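Local coordinates for Esterase/lipase (Lactobacillus rhamnosus, PDB 4N5H), which is an esterase of the alpha/beta-hydrolase fold that probably hydrolyses carboxylic esters and may also transfer their acyl groups to other acceptors, at residues A[105-110]-A[208-213]; A[27-32]-A[85-90]; A[121-126]-A[171-176]; A[234-239]-A[262-267]; A[155-160]-A[228-233]. The protein carries 1 engineered substitution. All coordinates share one frame; numbering follows the deposited sequence.

Interaction 1: residues A[105-110]-A[208-213]; sequences RLLPDV and DKLSGG
Pro108 turns the CB corner of its five-membered ring to the aliphatic chain of Lys209, with Pro108 CB 4.1 Å from Lys209 CD. The one flat side-chain group with a neighbour over it, the guanidinium of Arg105, stays back from the helix: Val110 CG1 lies 3.5 Å above one face, offset toward the rim, while NE forms a salt bridge with Asp118. The peptide bond before Pro108 is cis, which folds the loop sharply between Leu107 and the proline ring.

Leu107 carries the apolar half of the contact. Its CD1 methyl sits over the helix between two side chains, 3.9 Å from Lys209 CB and 3.9 Å from Leu210 CD2, and its CD2 methyl rests 3.8 Å from Lys209 O. CG stands opposite the carbonyl carbon (chi1 -57°), which sends both methyls at the helix backbone. Lys209 bends at chi2 (-53°) and runs past Pro108, and its ammonium group ends in a salt bridge with Glu4 of helix 2-28. A water lies 2.7 Å from Val110 O and 2.7 Å from Lys209 O and can donate to either, although other acceptors compete for its protons.

Beyond Ser211 the helix stops. Gly212 takes positive phi, and Ser211 OG accepts from Gly213 N in an ST turn. The contact thus joins the loop after strand 98-102 to helix 203-211, which belongs to the insertion between strands 179-183 and 235-240, the position where alpha/beta hydrolases commonly carry their cap.

Interaction 2: residues A[27-32]-A[85-90]; sequences ADERVP and NRNYCR. With IPA (isopropyl alcohol), chain C.
Asn87 and Glu29 approach from opposite directions and form the tight polar core of this contact. Asn87 ND2 donates to Glu29 OE1 over 2.8 Å with an N-H...O angle of 163°. Glu29 CG lies opposite the backbone N (chi1 -169°) and the chain runs on extended, carrying the carboxylate to Asn87. The acceptor lies in the plane of the amide, but the donor comes from above the carboxylate plane, 62° out of it. A water 2.7 Å from Glu29 O donates to that carbonyl and accepts from Asn87 ND2, so both amide hydrogens have partners. On the other side of the amide, Arg90 NH1 donates to Asn87 OD1 at 2.9 Å, almost straight down the carbonyl bond, which, in this conformer of Arg90, is consistent with the modelled orientation of the amide. Glu29 and Arg90 each have a second deposited conformer, and these bonds describe one of the two.

Packing is equally close at Pro32, whose ring crosses the helix side chains at about a right angle: Pro32 CG is 3.5 Å from Asn87 O and 3.8 Å from Arg90 CB. The outer side is looser. Exposed Val31 reaches Arg90 NH1 with CG1 at 3.9 Å. Arg86 does not touch 27-32; its NH1 donates to O2 of an isopropanol, probably from the crystallisation liquor.

Trp37 makes a cation-pi contact with Arg90, and Tyr26 makes one with Arg86. The contact fastens the coil leaving the long N-terminal helix 2-28 to helix 86-94, the helix between strands 66-72 and 98-102 of the alpha/beta-hydrolase sheet.

Interaction 3: residues A[121-126]-A[171-176]; sequences ASLRWL and SRVNFN
Helix 112-129, the crossover helix between strands 98-102 and 140-145 of the alpha/beta-hydrolase sheet, uses Arg124 and Leu123 to hold the loop that leads into strand 179-183. The guanidinium of Arg124 grips two successive carbonyls. NH1 donates to Arg172 O over 2.9 Å at a nearly straight 171°; the oxygen lies in the guanidinium plane, although the donor stands well above the plane of the carbonyl. NH2 donates to Ser171 O, modelled so short that its exact length is doubtful. The group is sandwiched as well: Ser171 CB lies over one face, 3.4 Å from Arg124 NH2, and Val173 CG1 lies over the opposite face toward the rim. A bend at chi3 (-36°), after two extended torsions, swings the end of the arginine round into this slot.

Below it the contact becomes apolar. Leu123 CB packs 3.9 Å from Val173 CG1 and 4.0 Å from Phe175 CZ. The phenyl ring presents its edge to the helix backbone, with Phe175 CE2 3.5 Å from Leu123 O and the oxygen in the ring plane, while Val173 CG2 sits 3.9 Å above the centre of the Phe175 ring.

Leu123 and Phe175 both reach Ile70 of strand 66-72. The contact thus joins a crossover helix to the loop entering strand 179-183, as part of the helix layer over the alpha/beta-hydrolase sheet.

Interaction 4: residues A[234-239]-A[262-267]; sequences PFMLIG and TYTTKL. With IPA (isopropyl alcohol), chain B.
Met236 and Lys266 lie side by side on one face of two parallel strands and point the same way, the fully extended methionine bringing CE to 3.9 Å from Lys266 CB. Thr264 crosses the same methionine obliquely, its OG1 3.7 Å from Met236 CG, and a water links this hydroxyl to Phe235 O. Lys266 then bends at chi2 (89°) and leads away; its NZ forms salt bridges with Glu292 and Glu296 and donates to an isopropanol oxygen.

The other face carries Phe235, Tyr263, Leu237, Thr265 and Leu267. Phe235 and Tyr263 touch at their bases, CB to CB at 4.1 Å, before their rings diverge. Leu267 leans back over the neighbouring strand, where its CD2 rests 3.7 Å from Gly239 N, beside the bare backbone of the glycine.

Between these two faces five backbone hydrogen bonds join the strands, from Phe235 N to Thr262 O (2.9 Å) through to Gly239 N to Lys266 O (3.1 Å), the strand directions only 12° apart.

Strands 235-240 and 263-268 are joined by helix 246-258 in a beta-alpha-beta unit. That helix packs on Leu237 and Tyr263, helix 288-311 packs on Met236 and Ile238 across the sheet, and strand 179-183 pairs with the far edge of 235-240.

Interaction 5: residues A[155-160]-A[228-233]; sequences VACIQQ and KGLDLP
Gln160 lies against the coil 228-233 from CB to NE2, set at a slant to Leu232. Its CB begins 4.1 Å from Asp231 O. The next carbon packs closely: Gln160 CG touches Leu232 CD2 at 3.7 Å and is just as near the backbone oxygen of Asp231. Gln160 CD passes 4.2 Å from Asp231 O. A bend at chi2 (-44°) turns the amide back over its own helix. There Gln160 NE2 donates to Ala156 O over 2.8 Å, in the plane of that carbonyl, with an N-H...O angle of 146°. The same nitrogen is 3.9 Å from Pro233 CD, which comes from the opposite direction, so the amide is both bonded to its own helix, at Ala156 O, and touched by the proline.

Two leucines complete the contact round Cys157. Leu230 pushes CD1 to 3.5 Å from Cys157 O and also meets the cysteine CB. Leu232 turns both methyls to the sulfur, CD2 being 4.0 Å from Cys157 SG and 3.8 Å from Cys157 CA. Phe223 and Val226 of helix 223-226 pack on the same cysteine.

Helix 147-158 follows Ser146, which lies in a GxSxG sequence and is probably the nucleophile. The contact seats this part of the helix against the coil entering strand 235-240, consistent with the helix that follows the nucleophile elbow in alpha/beta hydrolases.

Interaction 2 closes first along the chain, joining the N-terminal coil to helix 86-94. Interaction 1 opens a loop that encloses interaction 3, while the segments of interaction 5 alternate with those of both; interaction 4 comes last. Interactions 3, 4 and 5 are connected through 5, with 4 in the sheet and 3 and 5 on packed helices and loops: centres of 3 and 5 are about 15 Å apart, with Gln159 NE2 probably bonded to Val173 O, and Phe235 CZ packs on Ala156 CB. Interactions 1 and 2 touch none of the others; their centres are about 29 Å apart. The contacts join crossover helices, sheet edge, cap-like insertion and N-terminal coil of one alpha/beta-hydrolase domain.

Interaction 1: residues A[105-110]-A[208-213]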
# COMPACT_ATOMS: atom_id res chain seq x y z
N ARG A 105 13.56 6.36 24.48
CA ARG A 105 12.54 5.74 25.35
C ARG A 105 11.55 6.80 25.85
O ARG A 105 11.89 7.95 26.06
CB ARG A 105 13.20 4.96 26.50
CG ARG A 105 14.02 3.78 26.01
CD ARG A 105 14.93 3.22 27.06
NE ARG A 105 15.95 4.16 27.45
CZ ARG A 105 16.70 4.12 28.53
NH1 ARG A 105 16.60 3.13 29.37
NH2 ARG A 105 17.56 5.06 28.74
N LEU A 106 10.31 6.34 26.16
CA LEU A 106 9.24 7.24 26.42
C LEU A 106 8.86 7.20 27.95
O LEU A 106 8.98 6.16 28.57
CB LEU A 106 8.01 6.81 25.63
CG LEU A 106 8.18 6.88 24.08
CD1 LEU A 106 6.93 6.45 23.35
CD2 LEU A 106 8.61 8.24 23.65
N LEU A 107 8.37 8.32 28.43
CA LEU A 107 7.74 8.32 29.79
C LEU A 107 6.56 7.39 29.64
O LEU A 107 5.92 7.30 28.60
CB LEU A 107 7.26 9.68 30.13
CG LEU A 107 8.19 10.87 30.14
CD1 LEU A 107 7.61 12.12 30.68
CD2 LEU A 107 9.53 10.65 30.68
N PRO A 108 6.20 6.67 30.71
CA PRO A 108 6.73 6.77 32.07
C PRO A 108 7.78 5.66 32.33
O PRO A 108 8.28 5.53 33.44
CB PRO A 108 5.43 6.44 32.90
CG PRO A 108 4.75 5.44 32.05
CD PRO A 108 4.95 5.88 30.63
N ASP A 109 8.21 4.93 31.31
CA ASP A 109 9.21 3.88 31.48
C ASP A 109 10.63 4.37 31.78
O ASP A 109 11.43 3.65 32.40
CB ASP A 109 9.22 3.02 30.25
CG ASP A 109 7.86 2.36 30.07
OD1 ASP A 109 7.29 1.89 31.10
OD2 ASP A 109 7.36 2.44 28.95
N VAL A 110 10.95 5.55 31.32
CA VAL A 110 12.12 6.28 31.76
C VAL A 110 11.66 7.66 32.26
O VAL A 110 10.46 8.04 32.20
CB VAL A 110 13.14 6.46 30.61
CG1 VAL A 110 13.64 5.10 30.17
CG2 VAL A 110 12.46 7.14 29.43
N ASP A 208 6.09 15.50 36.99
CA ASP A 208 6.48 14.39 37.83
C ASP A 208 7.14 13.24 37.11
O ASP A 208 8.11 12.65 37.58
CB ASP A 208 5.26 13.88 38.61
CG ASP A 208 4.94 14.78 39.83
OD1 ASP A 208 5.78 15.69 40.15
OD2 ASP A 208 3.89 14.55 40.50
N LYS A 209 6.59 12.85 35.97
CA LYS A 209 7.16 11.78 35.20
C LYS A 209 8.49 12.26 34.57
O LYS A 209 9.38 11.39 34.40
CB LYS A 209 6.13 11.21 34.18
CG LYS A 209 4.91 10.47 34.79
CD LYS A 209 5.35 9.39 35.75
CE LYS A 209 4.18 8.72 36.45
NZ LYS A 209 4.71 7.79 37.47
N LEU A 210 8.58 13.49 34.16
CA LEU A 210 9.85 14.01 33.60
C LEU A 210 10.93 13.94 34.68
O LEU A 210 12.05 13.51 34.41
CB LEU A 210 9.73 15.46 33.15
CG LEU A 210 9.17 15.62 31.75
CD1 LEU A 210 8.85 17.08 31.53
CD2 LEU A 210 10.20 15.10 30.71
N SER A 211 10.62 14.36 35.93
CA SER A 211 11.67 14.39 36.93
C SER A 211 11.97 13.05 37.52
O SER A 211 13.05 12.86 38.12
CB SER A 211 11.34 15.38 38.09
OG SER A 211 10.33 14.73 38.92
N GLY A 212 11.01 12.11 37.49
CA GLY A 212 11.14 10.84 38.15
C GLY A 212 11.41 10.93 39.63
O GLY A 212 11.92 9.98 40.19
N GLY A 213 10.99 12.02 40.25
CA GLY A 213 11.24 12.33 41.69
C GLY A 213 12.65 12.81 42.01
O GLY A 213 13.00 13.17 43.17
O HOH W 1 8.96 8.74 34.31

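Interaction 2: residues A[27-32]-A[85-90]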
# COMPACT_ATOMS: atom_id res chain seq x y z
N ALA A 27 -1.10 8.65 5.72
CA ALA A 27 -1.69 7.83 4.64
C ALA A 27 -1.98 8.68 3.46
O ALA A 27 -1.89 8.14 2.34
CB ALA A 27 -2.99 7.15 5.08
N ASP A 28 -2.22 9.97 3.65
CA ASP A 28 -2.54 10.75 2.51
C ASP A 28 -1.44 11.69 1.94
O ASP A 28 -1.43 12.04 0.78
CB ASP A 28 -3.64 11.62 2.87
CG ASP A 28 -4.97 10.86 3.01
OD1 ASP A 28 -5.18 9.82 2.39
OD2 ASP A 28 -5.75 11.33 3.79
N GLU A 29 -0.57 12.13 2.81
CA GLU A 29 0.35 13.19 2.48
C GLU A 29 1.29 12.78 1.39
O GLU A 29 1.86 11.64 1.39
CB GLU A 29 1.12 13.56 3.76
CG GLU A 29 1.92 14.84 3.61
CD GLU A 29 2.91 15.15 4.72
OE1 GLU A 29 3.25 14.31 5.59
OE2 GLU A 29 3.39 16.30 4.70
N ARG A 30 1.57 13.73 0.49
CA ARG A 30 2.66 13.57 -0.45
C ARG A 30 3.97 13.27 0.26
O ARG A 30 4.29 13.88 1.29
CB ARG A 30 2.86 14.87 -1.23
CG ARG A 30 3.81 14.77 -2.42
CD ARG A 30 3.88 16.12 -3.09
NE ARG A 30 5.03 16.18 -3.97
CZ ARG A 30 5.54 17.29 -4.40
NH1 ARG A 30 4.96 18.45 -4.12
NH2 ARG A 30 6.65 17.24 -5.19
N VAL A 31 4.75 12.36 -0.30
CA VAL A 31 6.09 12.05 0.26
C VAL A 31 7.17 12.73 -0.54
O VAL A 31 7.12 12.68 -1.76
CB VAL A 31 6.29 10.55 0.20
CG1 VAL A 31 7.63 10.18 0.68
CG2 VAL A 31 5.21 9.82 0.98
N PRO A 32 8.20 13.29 0.13
CA PRO A 32 9.24 13.94 -0.65
C PRO A 32 9.94 12.91 -1.54
O PRO A 32 10.24 11.86 -1.07
CB PRO A 32 10.17 14.58 0.43
CG PRO A 32 9.33 14.66 1.61
CD PRO A 32 8.35 13.54 1.58
N ASN A 85 8.64 11.68 12.36
CA ASN A 85 8.95 12.81 11.50
C ASN A 85 9.61 12.43 10.21
O ASN A 85 10.37 13.20 9.60
CB ASN A 85 9.90 13.77 12.30
CG ASN A 85 9.18 14.52 13.43
OD1 ASN A 85 7.98 14.38 13.65
ND2 ASN A 85 9.96 15.32 14.14
N ARG A 86 9.29 11.23 9.69
CA ARG A 86 9.97 10.80 8.50
C ARG A 86 9.81 11.72 7.28
O ARG A 86 10.80 11.94 6.56
CB ARG A 86 9.65 9.38 8.16
CG ARG A 86 8.24 9.15 7.71
CD ARG A 86 7.95 7.63 7.77
NE ARG A 86 6.56 7.28 7.51
CZ ARG A 86 5.60 7.22 8.41
NH1 ARG A 86 5.83 7.52 9.66
NH2 ARG A 86 4.38 6.86 8.03
N ASN A 87 8.61 12.29 7.05
CA ASN A 87 8.44 13.12 5.83
C ASN A 87 9.22 14.42 5.97
O ASN A 87 9.85 14.82 5.02
CB ASN A 87 6.98 13.40 5.56
CG ASN A 87 6.32 12.20 4.85
OD1 ASN A 87 6.99 11.17 4.48
ND2 ASN A 87 5.03 12.32 4.65
N TYR A 88 9.22 14.99 7.15
CA TYR A 88 10.01 16.21 7.39
C TYR A 88 11.48 15.93 7.20
O TYR A 88 12.19 16.69 6.52
CB TYR A 88 9.76 16.69 8.80
CG TYR A 88 10.58 17.84 9.34
CD1 TYR A 88 11.52 17.62 10.33
CD2 TYR A 88 10.43 19.14 8.87
CE1 TYR A 88 12.25 18.64 10.88
CE2 TYR A 88 11.14 20.17 9.43
CZ TYR A 88 12.01 19.95 10.47
OH TYR A 88 12.73 20.95 11.08
N CYS A 89 11.96 14.83 7.77
CA CYS A 89 13.37 14.43 7.57
C CYS A 89 13.70 14.19 6.12
O CYS A 89 14.77 14.59 5.65
CB CYS A 89 13.73 13.24 8.43
SG CYS A 89 13.83 13.61 10.22
N ARG A 90 12.83 13.48 5.38
CA ARG A 90 13.10 13.28 3.95
C ARG A 90 13.17 14.62 3.23
O ARG A 90 14.03 14.83 2.33
CB ARG A 90 11.96 12.47 3.32
CG ARG A 90 11.87 11.02 3.74
CD ARG A 90 10.52 10.38 3.36
NE ARG A 90 10.60 8.95 3.63
CZ ARG A 90 9.54 8.19 4.05
NH1 ARG A 90 8.32 8.65 4.18
NH2 ARG A 90 9.72 6.91 4.28
C1 IPA C . 2.14 6.62 10.49
C2 IPA C . 2.62 7.23 11.83
C3 IPA C . 2.29 6.14 12.84
O2 IPA C . 4.10 7.40 11.82
O HOH W 2 2.94 10.41 3.55

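Interaction 3: residues A[121-126]-A[171-176]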
# COMPACT_ATOMS: atom_id res chain seq x y z
N ALA A 121 23.45 9.06 23.23
CA ALA A 121 23.98 7.84 22.63
C ALA A 121 23.82 7.79 21.12
O ALA A 121 24.75 7.35 20.40
CB ALA A 121 23.25 6.61 23.20
N SER A 122 22.69 8.34 20.61
CA SER A 122 22.51 8.46 19.15
C SER A 122 23.51 9.44 18.58
O SER A 122 24.07 9.18 17.50
CB SER A 122 21.09 8.86 18.76
OG SER A 122 20.77 10.21 19.01
N LEU A 123 23.83 10.51 19.29
CA LEU A 123 24.84 11.48 18.77
C LEU A 123 26.23 10.83 18.77
O LEU A 123 26.99 10.98 17.85
CB LEU A 123 24.92 12.73 19.66
CG LEU A 123 23.62 13.53 19.87
CD1 LEU A 123 23.85 14.70 20.83
CD2 LEU A 123 23.13 14.06 18.63
N ARG A 124 26.58 10.11 19.86
CA ARG A 124 27.81 9.39 19.94
C ARG A 124 27.94 8.35 18.84
O ARG A 124 28.98 8.24 18.21
CB ARG A 124 28.01 8.73 21.31
CG ARG A 124 29.46 8.34 21.55
CD ARG A 124 29.75 8.01 23.07
NE ARG A 124 28.96 8.89 23.95
CZ ARG A 124 29.28 10.14 24.27
NH1 ARG A 124 30.47 10.64 23.92
NH2 ARG A 124 28.42 10.88 24.98
N TRP A 125 26.89 7.57 18.59
CA TRP A 125 26.88 6.67 17.46
C TRP A 125 27.21 7.40 16.17
O TRP A 125 28.07 6.97 15.38
CB TRP A 125 25.51 6.00 17.36
CG TRP A 125 25.48 4.89 16.35
CD1 TRP A 125 25.68 3.55 16.56
CD2 TRP A 125 25.21 5.02 14.96
NE1 TRP A 125 25.57 2.86 15.41
CE2 TRP A 125 25.21 3.72 14.40
CE3 TRP A 125 24.89 6.11 14.14
CZ2 TRP A 125 25.02 3.49 13.05
CZ3 TRP A 125 24.65 5.86 12.81
CH2 TRP A 125 24.77 4.59 12.27
N LEU A 126 26.54 8.50 15.94
CA LEU A 126 26.78 9.24 14.70
C LEU A 126 28.24 9.75 14.63
O LEU A 126 28.84 9.82 13.54
CB LEU A 126 25.78 10.40 14.57
CG LEU A 126 25.65 11.01 13.16
CD1 LEU A 126 25.01 10.06 12.17
CD2 LEU A 126 24.76 12.28 13.26
N SER A 171 28.51 11.84 28.40
CA SER A 171 29.78 12.45 27.99
C SER A 171 29.52 13.36 26.83
O SER A 171 28.65 13.12 26.02
CB SER A 171 30.71 11.33 27.51
OG SER A 171 31.01 10.50 28.58
N ARG A 172 30.34 14.37 26.69
CA ARG A 172 30.26 15.24 25.51
C ARG A 172 30.52 14.37 24.27
O ARG A 172 31.24 13.38 24.31
CB ARG A 172 31.25 16.37 25.57
CG ARG A 172 32.72 16.02 25.50
CD ARG A 172 33.65 17.29 25.41
NE ARG A 172 33.77 17.66 23.97
CZ ARG A 172 33.25 18.74 23.36
NH1 ARG A 172 32.55 19.69 24.04
NH2 ARG A 172 33.44 18.85 22.05
N VAL A 173 29.97 14.81 23.15
CA VAL A 173 30.28 14.19 21.89
C VAL A 173 31.33 15.04 21.15
O VAL A 173 31.51 16.22 21.44
CB VAL A 173 29.05 13.91 21.01
CG1 VAL A 173 28.17 12.91 21.75
CG2 VAL A 173 28.30 15.20 20.64
N ASN A 174 32.01 14.42 20.21
CA ASN A 174 33.17 15.04 19.54
C ASN A 174 32.75 15.85 18.29
O ASN A 174 33.39 15.74 17.19
CB ASN A 174 34.17 13.92 19.18
CG ASN A 174 35.53 14.42 18.71
OD1 ASN A 174 36.24 13.71 17.93
ND2 ASN A 174 35.96 15.55 19.20
N PHE A 175 31.67 16.60 18.37
CA PHE A 175 31.32 17.58 17.37
C PHE A 175 30.49 18.61 18.08
O PHE A 175 30.13 18.39 19.21
CB PHE A 175 30.65 16.95 16.15
CG PHE A 175 29.35 16.19 16.42
CD1 PHE A 175 28.11 16.86 16.50
CD2 PHE A 175 29.36 14.83 16.64
CE1 PHE A 175 26.93 16.17 16.72
CE2 PHE A 175 28.15 14.10 16.82
CZ PHE A 175 26.93 14.78 16.85
N ASN A 176 30.26 19.74 17.42
CA ASN A 176 29.53 20.86 18.05
C ASN A 176 28.28 21.08 17.19
O ASN A 176 28.24 20.65 16.05
CB ASN A 176 30.36 22.15 17.95
CG ASN A 176 31.79 22.05 18.57
OD1 ASN A 176 31.95 21.75 19.75
ND2 ASN A 176 32.83 22.34 17.73
O HOH W 3 26.94 9.92 26.62

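Interaction 4: residues A[234-239]-A[262-267]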
# COMPACT_ATOMS: atom_id res chain seq x y z
N PRO A 234 24.32 29.55 18.30
CA PRO A 234 23.14 30.33 17.95
C PRO A 234 21.88 29.42 17.82
O PRO A 234 22.03 28.22 17.56
CB PRO A 234 23.44 30.92 16.60
CG PRO A 234 24.77 30.40 16.26
CD PRO A 234 25.22 29.36 17.18
N PHE A 235 20.75 30.01 18.17
CA PHE A 235 19.43 29.39 18.14
C PHE A 235 18.59 30.01 17.07
O PHE A 235 18.79 31.18 16.63
CB PHE A 235 18.70 29.50 19.43
CG PHE A 235 19.22 28.54 20.51
CD1 PHE A 235 20.45 28.73 21.11
CD2 PHE A 235 18.48 27.42 20.91
CE1 PHE A 235 20.91 27.83 22.09
CE2 PHE A 235 18.94 26.60 21.88
CZ PHE A 235 20.16 26.75 22.45
N MET A 236 17.60 29.23 16.59
CA MET A 236 16.55 29.80 15.71
C MET A 236 15.20 29.33 16.22
O MET A 236 15.00 28.08 16.44
CB MET A 236 16.75 29.35 14.28
CG MET A 236 15.72 29.89 13.31
SD MET A 236 16.00 29.31 11.65
CE MET A 236 14.64 30.14 10.80
N LEU A 237 14.30 30.25 16.49
CA LEU A 237 13.04 29.92 17.09
C LEU A 237 11.97 30.09 16.02
O LEU A 237 11.81 31.17 15.46
CB LEU A 237 12.71 30.81 18.28
CG LEU A 237 11.36 30.66 18.91
CD1 LEU A 237 11.20 29.22 19.43
CD2 LEU A 237 11.20 31.69 20.05
N ILE A 238 11.28 28.99 15.76
CA ILE A 238 10.24 28.84 14.73
C ILE A 238 8.92 28.55 15.36
O ILE A 238 8.81 27.69 16.23
CB ILE A 238 10.65 27.72 13.77
CG1 ILE A 238 11.93 28.07 13.05
CG2 ILE A 238 9.53 27.36 12.80
CD1 ILE A 238 12.63 26.89 12.37
N GLY A 239 7.86 29.21 14.86
CA GLY A 239 6.52 28.96 15.39
C GLY A 239 5.60 30.06 14.94
O GLY A 239 5.71 30.53 13.77
N THR A 262 22.42 34.20 21.36
CA THR A 262 22.39 34.62 19.95
C THR A 262 21.23 33.88 19.28
O THR A 262 21.24 32.65 19.32
CB THR A 262 23.68 34.38 19.23
OG1 THR A 262 24.69 35.14 19.93
CG2 THR A 262 23.59 34.84 17.83
N TYR A 263 20.28 34.63 18.74
CA TYR A 263 19.13 33.96 18.06
C TYR A 263 18.55 34.76 16.93
O TYR A 263 18.69 35.99 16.87
CB TYR A 263 18.07 33.54 19.08
CG TYR A 263 17.29 34.66 19.64
CD1 TYR A 263 16.13 35.10 19.04
CD2 TYR A 263 17.76 35.36 20.78
CE1 TYR A 263 15.43 36.15 19.59
CE2 TYR A 263 17.06 36.42 21.32
CZ TYR A 263 15.90 36.81 20.75
OH TYR A 263 15.12 37.88 21.22
N THR A 264 17.84 34.03 16.04
CA THR A 264 16.91 34.61 15.08
C THR A 264 15.58 33.91 15.22
O THR A 264 15.45 32.89 15.94
CB THR A 264 17.43 34.45 13.66
OG1 THR A 264 17.65 33.01 13.33
CG2 THR A 264 18.76 35.18 13.44
N THR A 265 14.54 34.45 14.58
CA THR A 265 13.22 33.92 14.69
C THR A 265 12.58 33.80 13.35
O THR A 265 12.91 34.53 12.42
CB THR A 265 12.29 34.76 15.57
OG1 THR A 265 12.12 36.07 14.94
CG2 THR A 265 12.83 34.94 16.97
N LYS A 266 11.62 32.90 13.28
CA LYS A 266 10.67 32.80 12.14
C LYS A 266 9.33 32.51 12.77
O LYS A 266 8.92 31.36 12.87
CB LYS A 266 11.06 31.76 11.10
CG LYS A 266 10.09 31.61 9.93
CD LYS A 266 10.36 32.50 8.82
CE LYS A 266 9.56 32.14 7.56
NZ LYS A 266 9.77 33.41 6.81
N LEU A 267 8.66 33.55 13.26
CA LEU A 267 7.39 33.41 14.00
C LEU A 267 6.30 33.98 13.14
O LEU A 267 6.32 35.19 12.81
CB LEU A 267 7.48 34.19 15.30
CG LEU A 267 8.42 33.55 16.33
CD1 LEU A 267 8.80 34.57 17.39
CD2 LEU A 267 7.81 32.32 16.95
C1 IPA B . 6.37 36.25 7.24
C2 IPA B . 7.13 35.65 8.46
C3 IPA B . 6.65 34.35 8.87
O2 IPA B . 8.47 35.27 8.23
O HOH W 4 20.06 32.00 14.30

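Interaction 5: residues A[155-160]-A[228-233]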
# COMPACT_ATOMS: atom_id res chain seq x y z
N VAL A 155 19.86 19.43 25.35
CA VAL A 155 21.03 18.77 24.80
C VAL A 155 22.09 19.83 24.40
O VAL A 155 23.25 19.70 24.69
CB VAL A 155 20.60 17.95 23.53
CG1 VAL A 155 21.80 17.59 22.64
CG2 VAL A 155 19.88 16.71 23.92
N ALA A 156 21.64 20.96 23.81
CA ALA A 156 22.55 22.05 23.40
C ALA A 156 23.32 22.60 24.62
O ALA A 156 24.52 22.83 24.49
CB ALA A 156 21.78 23.17 22.75
N CYS A 157 22.67 22.72 25.74
CA CYS A 157 23.33 23.21 26.95
C CYS A 157 24.23 22.17 27.59
O CYS A 157 25.39 22.45 27.99
CB CYS A 157 22.29 23.61 27.97
SG CYS A 157 21.32 25.07 27.48
N ILE A 158 23.72 20.95 27.66
CA ILE A 158 24.48 19.84 28.27
C ILE A 158 25.76 19.62 27.53
O ILE A 158 26.81 19.39 28.14
CB ILE A 158 23.65 18.56 28.40
CG1 ILE A 158 22.44 18.78 29.31
CG2 ILE A 158 24.49 17.39 28.89
CD1 ILE A 158 21.33 17.80 29.11
N GLN A 159 25.76 19.67 26.21
CA GLN A 159 26.95 19.47 25.45
C GLN A 159 28.06 20.49 25.79
O GLN A 159 29.22 20.19 25.54
CB GLN A 159 26.58 19.49 23.95
CG GLN A 159 27.73 19.55 22.98
CD GLN A 159 28.60 18.30 22.93
OE1 GLN A 159 28.25 17.27 23.48
NE2 GLN A 159 29.71 18.39 22.22
N GLN A 160 27.70 21.68 26.31
CA GLN A 160 28.69 22.69 26.58
C GLN A 160 29.19 22.64 28.04
O GLN A 160 30.06 23.41 28.41
CB GLN A 160 28.10 24.08 26.37
CG GLN A 160 27.30 24.30 25.21
CD GLN A 160 27.88 23.72 23.97
OE1 GLN A 160 29.13 23.68 23.79
NE2 GLN A 160 26.94 23.23 23.04
N LYS A 228 22.25 28.86 32.10
CA LYS A 228 23.02 29.86 32.93
C LYS A 228 24.49 29.63 32.79
O LYS A 228 24.98 28.51 33.01
CB LYS A 228 22.63 29.73 34.39
CG LYS A 228 21.13 29.96 34.65
CD LYS A 228 20.72 29.75 36.12
CE LYS A 228 21.28 28.45 36.76
NZ LYS A 228 20.34 27.30 37.09
N GLY A 229 25.21 30.63 32.29
CA GLY A 229 26.65 30.67 32.40
C GLY A 229 27.40 30.08 31.23
O GLY A 229 28.58 29.86 31.32
N LEU A 230 26.69 29.71 30.14
CA LEU A 230 27.32 28.91 29.14
C LEU A 230 27.47 29.67 27.88
O LEU A 230 26.62 30.55 27.57
CB LEU A 230 26.43 27.69 28.85
CG LEU A 230 26.22 26.73 29.98
CD1 LEU A 230 25.30 25.61 29.48
CD2 LEU A 230 27.53 26.14 30.50
N ASP A 231 28.49 29.35 27.11
CA ASP A 231 28.61 29.93 25.80
C ASP A 231 28.00 28.92 24.83
O ASP A 231 28.49 27.78 24.66
CB ASP A 231 30.04 30.20 25.42
CG ASP A 231 30.62 31.41 26.15
OD1 ASP A 231 29.88 32.25 26.72
OD2 ASP A 231 31.84 31.50 26.10
N LEU A 232 26.92 29.35 24.23
CA LEU A 232 26.03 28.47 23.42
C LEU A 232 26.17 28.75 21.92
O LEU A 232 26.48 29.85 21.48
CB LEU A 232 24.54 28.60 23.90
CG LEU A 232 24.28 28.09 25.30
CD1 LEU A 232 22.91 28.48 25.74
CD2 LEU A 232 24.41 26.53 25.48
N PRO A 233 25.78 27.75 21.10
CA PRO A 233 25.59 28.08 19.72
C PRO A 233 24.44 29.07 19.53
O PRO A 233 23.56 29.24 20.41
CB PRO A 233 25.21 26.69 19.09
CG PRO A 233 24.81 25.86 20.20
CD PRO A 233 25.33 26.41 21.47